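Local coordinates for clostripain-related protein (Bacteroides thetaiotaomicron, PDB 5L20) that is probably a cysteine peptidase of the clostripain (C11) family, seen here as an N-terminal part of the longer protein, at residues A[24-27]-A[28-31]; A[88-91]-A[92-96]. All coordinates share one frame; numbering follows the deposited sequence. Where two conformers were deposited one is given.

Contact 1 (A[24-27]-A[28-31]); sequences SNFY and QNIS
Asn29 folds its carboxamide back toward the N-terminal end of helix 23-37, between the Asn25 carbonyl and the rim of the Phe26 ring. This is an i to i+3 and i to i+4 contact on the helical limb of a beta-alpha-beta unit whose strands are 10-16 and 45-52. With CG anti to its carbonyl carbon and beside its own N (chi1 -68°), Asn29 sets OD1 3.8 Å from Phe26 CD1, at the ring's edge and near its plane; ring and amide planes are 34° apart. The same OD1 lies 3.2 Å from Asn25 O, two acceptors that cannot bond to each other. That carbonyl instead takes the backbone N-H of Asn29, with N to Asn25 O at 2.9 Å. With an alanine here, this backbone bond would remain, but the Phe26 edge would probably lose its polar neighbour and a gap would open beside the Asn25 carbonyl. Backbone bonds continue from Gln28 N to Ser24 O (3.2 Å) and from Ser31 N to Tyr27 O (2.9 Å). On the buried side, Phe26 and Ile30 both pack on Leu16 and Met51, and Ile30 also reaches Ile49; Phe26 further touches a modified side chain of the bound peptide. Tyr27, exposed, touches Met51 and Thr53. One turn joins the two buried residues: Ile30 N donates to Phe26 O at 2.9 Å, while Ile30 CG1 rests 3.4 Å from that same Phe26 O.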
loop_
_atom_site.group_PDB
_atom_site.type_symbol
_atom_site.label_atom_id
_atom_site.label_comp_id
_atom_site.label_asym_id
_atom_site.label_seq_id
_atom_site.Cartn_x
_atom_site.Cartn_y
_atom_site.Cartn_z
ATOM N N SER A 24 -1.130 -11.253 8.639
ATOM C CA SER A 24 -1.359 -12.395 7.772
ATOM C C SER A 24 -2.581 -12.163 6.870
ATOM O O SER A 24 -2.561 -12.501 5.683
ATOM C CB SER A 24 -1.508 -13.681 8.604
ATOM O OG SER A 24 -2.430 -13.535 9.677
ATOM N N ASN A 25 -3.633 -11.564 7.431
ATOM C CA ASN A 25 -4.795 -11.216 6.611
ATOM C C ASN A 25 -4.405 -10.264 5.481
ATOM O O ASN A 25 -4.902 -10.362 4.370
ATOM C CB ASN A 25 -5.900 -10.602 7.469
ATOM C CG ASN A 25 -6.348 -11.524 8.595
ATOM O OD1 ASN A 25 -5.859 -11.427 9.725
ATOM N ND2 ASN A 25 -7.271 -12.423 8.289
ATOM N N PHE A 26 -3.500 -9.317 5.762
ATOM C CA PHE A 26 -3.051 -8.388 4.743
ATOM C C PHE A 26 -2.312 -9.102 3.606
ATOM O O PHE A 26 -2.464 -8.758 2.426
ATOM C CB PHE A 26 -2.121 -7.328 5.351
ATOM C CG PHE A 26 -2.803 -6.360 6.305
ATOM C CD1 PHE A 26 -4.182 -6.261 6.414
ATOM C CD2 PHE A 26 -2.011 -5.543 7.097
ATOM C CE1 PHE A 26 -4.743 -5.370 7.303
ATOM C CE2 PHE A 26 -2.556 -4.653 7.982
ATOM C CZ PHE A 26 -3.912 -4.566 8.100
ATOM N N TYR A 27 -1.468 -10.080 3.949
ATOM C CA TYR A 27 -0.804 -10.833 2.907
ATOM C C TYR A 27 -1.815 -11.517 1.979
ATOM O O TYR A 27 -1.627 -11.519 0.776
ATOM C CB TYR A 27 0.158 -11.858 3.514
ATOM C CG TYR A 27 1.445 -11.236 4.014
ATOM C CD1 TYR A 27 2.259 -10.503 3.146
ATOM C CD2 TYR A 27 1.848 -11.386 5.334
ATOM C CE1 TYR A 27 3.454 -9.923 3.592
ATOM C CE2 TYR A 27 3.043 -10.812 5.793
ATOM C CZ TYR A 27 3.828 -10.095 4.916
ATOM O OH TYR A 27 5.014 -9.527 5.362
ATOM N N GLN A 28 -2.911 -12.023 2.542
ATOM C CA GLN A 28 -3.943 -12.648 1.717
ATOM C C GLN A 28 -4.701 -11.596 0.898
ATOM O O GLN A 28 -5.060 -11.828 -0.255
ATOM C CB GLN A 28 -4.903 -13.459 2.601
ATOM C CG GLN A 28 -6.071 -14.140 1.869
ATOM C CD GLN A 28 -5.608 -15.171 0.833
ATOM O OE1 GLN A 28 -4.578 -15.821 1.009
ATOM N NE2 GLN A 28 -6.362 -15.307 -0.250
ATOM N N ASN A 29 -4.938 -10.416 1.490
ATOM C CA ASN A 29 -5.507 -9.319 0.704
ATOM C C ASN A 29 -4.639 -8.976 -0.531
ATOM O O ASN A 29 -5.137 -8.764 -1.650
ATOM C CB ASN A 29 -5.648 -8.033 1.539
ATOM C CG ASN A 29 -6.687 -8.135 2.646
ATOM O OD1 ASN A 29 -6.473 -7.630 3.737
ATOM N ND2 ASN A 29 -7.829 -8.783 2.367
ATOM N N ILE A 30 -3.325 -8.914 -0.329
ATOM C CA ILE A 30 -2.409 -8.618 -1.423
ATOM C C ILE A 30 -2.438 -9.736 -2.469
ATOM O O ILE A 30 -2.519 -9.468 -3.667
ATOM C CB ILE A 30 -0.965 -8.386 -0.893
ATOM C CG1 ILE A 30 -0.912 -7.083 -0.061
ATOM C CG2 ILE A 30 0.025 -8.290 -2.082
ATOM C CD1 ILE A 30 0.320 -6.960 0.806
ATOM N N SER A 31 -2.446 -10.984 -1.999
ATOM C CA SER A 31 -2.537 -12.120 -2.911
ATOM C C SER A 31 -3.814 -12.068 -3.757
ATOM O O SER A 31 -3.798 -12.254 -4.985
ATOM C CB SER A 31 -2.464 -13.436 -2.126
ATOM O OG SER A 31 -2.544 -14.534 -3.024
#

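Contact 2 (A[88-91]-A[92-96]); sequences GITS and ILNDV
Ser91 and Asp95, one turn apart, share a water: it stands 2.6 Å from Ser91 OG and donates to Asp95 OD2 at 2.8 Å, a link that holds for one of the two conformers of this serine and is doubtful for the other. Asp95 OD2 also receives a hydrogen bond from Tyr78 OH and forms a salt bridge with Lys76, while OD1 pairs with Arg98. This buried carboxylate is therefore gripped at both oxygens, and its basic neighbours would favour the ionised form. Its CG, anti to the carbonyl carbon (chi1 -73°), leans back to 3.4 Å from Ser91 O, the carbonyl that Asp95 N bonds at 3.0 Å. Asn94 N to Thr90 O is shorter, 2.8 Å, though more bent, with an N-H...O angle of 148°. Leu93 and Ile92 donate likewise to Ile89 O and Gly88 O, and the Thr90 hydroxyl turns to Ala86 O, a turn earlier. All this belongs to helix 86-99, which lies across the sheet from helix 23-37 in a three-layer alpha/beta/alpha sandwich, consistent with the caspase-like fold of C11 peptidases; in this fragment it connects strands 69-79 and 104-109, the outermost of the sheet. Among the side chains, Thr90 and Asn94 run alongside each other, Thr90 CG2 3.7 Å from Asn94 ND2. Ile89 and Leu93 do the same on a partly exposed flank, Ile89 CG2 to Leu93 CD1 at 4.0 Å. Ile92, buried, lays CG1 3.4 Å from Gly88 O and packs on Phe13 and Phe50, with Leu93 also on Phe13 and Ile89 on Tyr15.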
loop_
_atom_site.group_PDB
_atom_site.type_symbol
_atom_site.label_atom_id
_atom_site.label_comp_id
_atom_site.label_asym_id
_atom_site.label_seq_id
_atom_site.Cartn_x
_atom_site.Cartn_y
_atom_site.Cartn_z
ATOM N N GLY A 88 4.811 11.768 8.886
ATOM C CA GLY A 88 5.184 10.455 8.387
ATOM C C GLY A 88 4.280 10.043 7.228
ATOM O O GLY A 88 4.725 9.578 6.198
ATOM N N ILE A 89 2.986 10.271 7.388
ATOM C CA ILE A 89 2.037 9.941 6.336
ATOM C C ILE A 89 2.315 10.808 5.097
ATOM O O ILE A 89 2.334 10.298 3.977
ATOM C CB ILE A 89 0.593 10.126 6.836
ATOM C CG1 ILE A 89 0.260 9.043 7.895
ATOM C CG2 ILE A 89 -0.390 10.009 5.636
ATOM C CD1 ILE A 89 -1.047 9.232 8.636
ATOM N N THR A 90 2.567 12.104 5.304
ATOM C CA THR A 90 2.907 12.962 4.169
ATOM C C THR A 90 4.150 12.467 3.428
ATOM O O THR A 90 4.170 12.403 2.206
ATOM C CB THR A 90 3.138 14.391 4.651
ATOM O OG1 THR A 90 1.889 14.929 5.113
ATOM C CG2 THR A 90 3.693 15.283 3.511
ATOM N N SER A 91 5.174 12.075 4.172
ATOM C CA SER A 91 6.388 11.622 3.525
ATOM C C SER A 91 6.162 10.340 2.714
ATOM O O SER A 91 6.692 10.201 1.596
ATOM C CB SER A 91 7.485 11.420 4.560
ATOM O OG SER A 91 8.697 11.103 3.904
ATOM N N ILE A 92 5.361 9.422 3.262
ATOM C CA ILE A 92 5.022 8.200 2.526
ATOM C C ILE A 92 4.240 8.542 1.245
ATOM O O ILE A 92 4.529 8.015 0.170
ATOM C CB ILE A 92 4.235 7.208 3.421
ATOM C CG1 ILE A 92 5.163 6.662 4.501
ATOM C CG2 ILE A 92 3.686 6.046 2.613
ATOM C CD1 ILE A 92 4.423 6.053 5.687
ATOM N N LEU A 93 3.270 9.450 1.370
ATOM C CA LEU A 93 2.502 9.826 0.191
ATOM C C LEU A 93 3.361 10.572 -0.843
ATOM O O LEU A 93 3.101 10.509 -2.041
ATOM C CB LEU A 93 1.309 10.688 0.603
ATOM C CG LEU A 93 0.197 9.946 1.328
ATOM C CD1 LEU A 93 -0.829 10.937 1.792
ATOM C CD2 LEU A 93 -0.463 8.901 0.426
ATOM N N ASN A 94 4.383 11.304 -0.391
ATOM C CA ASN A 94 5.297 11.950 -1.349
ATOM C C ASN A 94 6.163 10.903 -2.069
ATOM O O ASN A 94 6.425 11.024 -3.261
ATOM C CB ASN A 94 6.199 12.981 -0.658
ATOM C CG ASN A 94 5.451 14.244 -0.284
ATOM O OD1 ASN A 94 4.373 14.535 -0.831
ATOM N ND2 ASN A 94 6.017 15.016 0.645
ATOM N N ASP A 95 6.528 9.842 -1.345
ATOM C CA ASP A 95 7.217 8.712 -1.989
ATOM C C ASP A 95 6.295 8.108 -3.074
ATOM O O ASP A 95 6.725 7.829 -4.190
ATOM C CB ASP A 95 7.573 7.629 -0.971
ATOM C CG ASP A 95 8.726 8.007 -0.059
ATOM O OD1 ASP A 95 9.531 8.900 -0.412
ATOM O OD2 ASP A 95 8.831 7.347 0.993
ATOM N N VAL A 96 5.026 7.873 -2.729
ATOM C CA VAL A 96 4.092 7.293 -3.701
ATOM C C VAL A 96 4.023 8.160 -4.953
ATOM O O VAL A 96 4.068 7.661 -6.087
ATOM C CB VAL A 96 2.678 7.133 -3.066
ATOM C CG1 VAL A 96 1.631 6.760 -4.148
ATOM C CG2 VAL A 96 2.752 6.079 -1.985
HETATM O O HOH W 1 9.213 8.590 3.521
#

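How the contacts relate
The two contacts occupy helices on opposite faces of the sheet, their centres 22 Å apart and nearest atoms about 13 Å apart, so they do not touch. Both face strands 10-16 and 45-52, which are sandwiched between them: contact 1 reaches Leu16, Ile49 and Met51, contact 2 Phe13, Tyr15 and Phe50. Each is partly buried, yet contact 1 has more exposed residues. Both share the backbone ladder of a helix, and the difference lies in the side chains: in contact 1 the amides lie toward solvent, whereas in contact 2 a buried carboxylate makes a charged tie from helix 86-99 to strand 69-79.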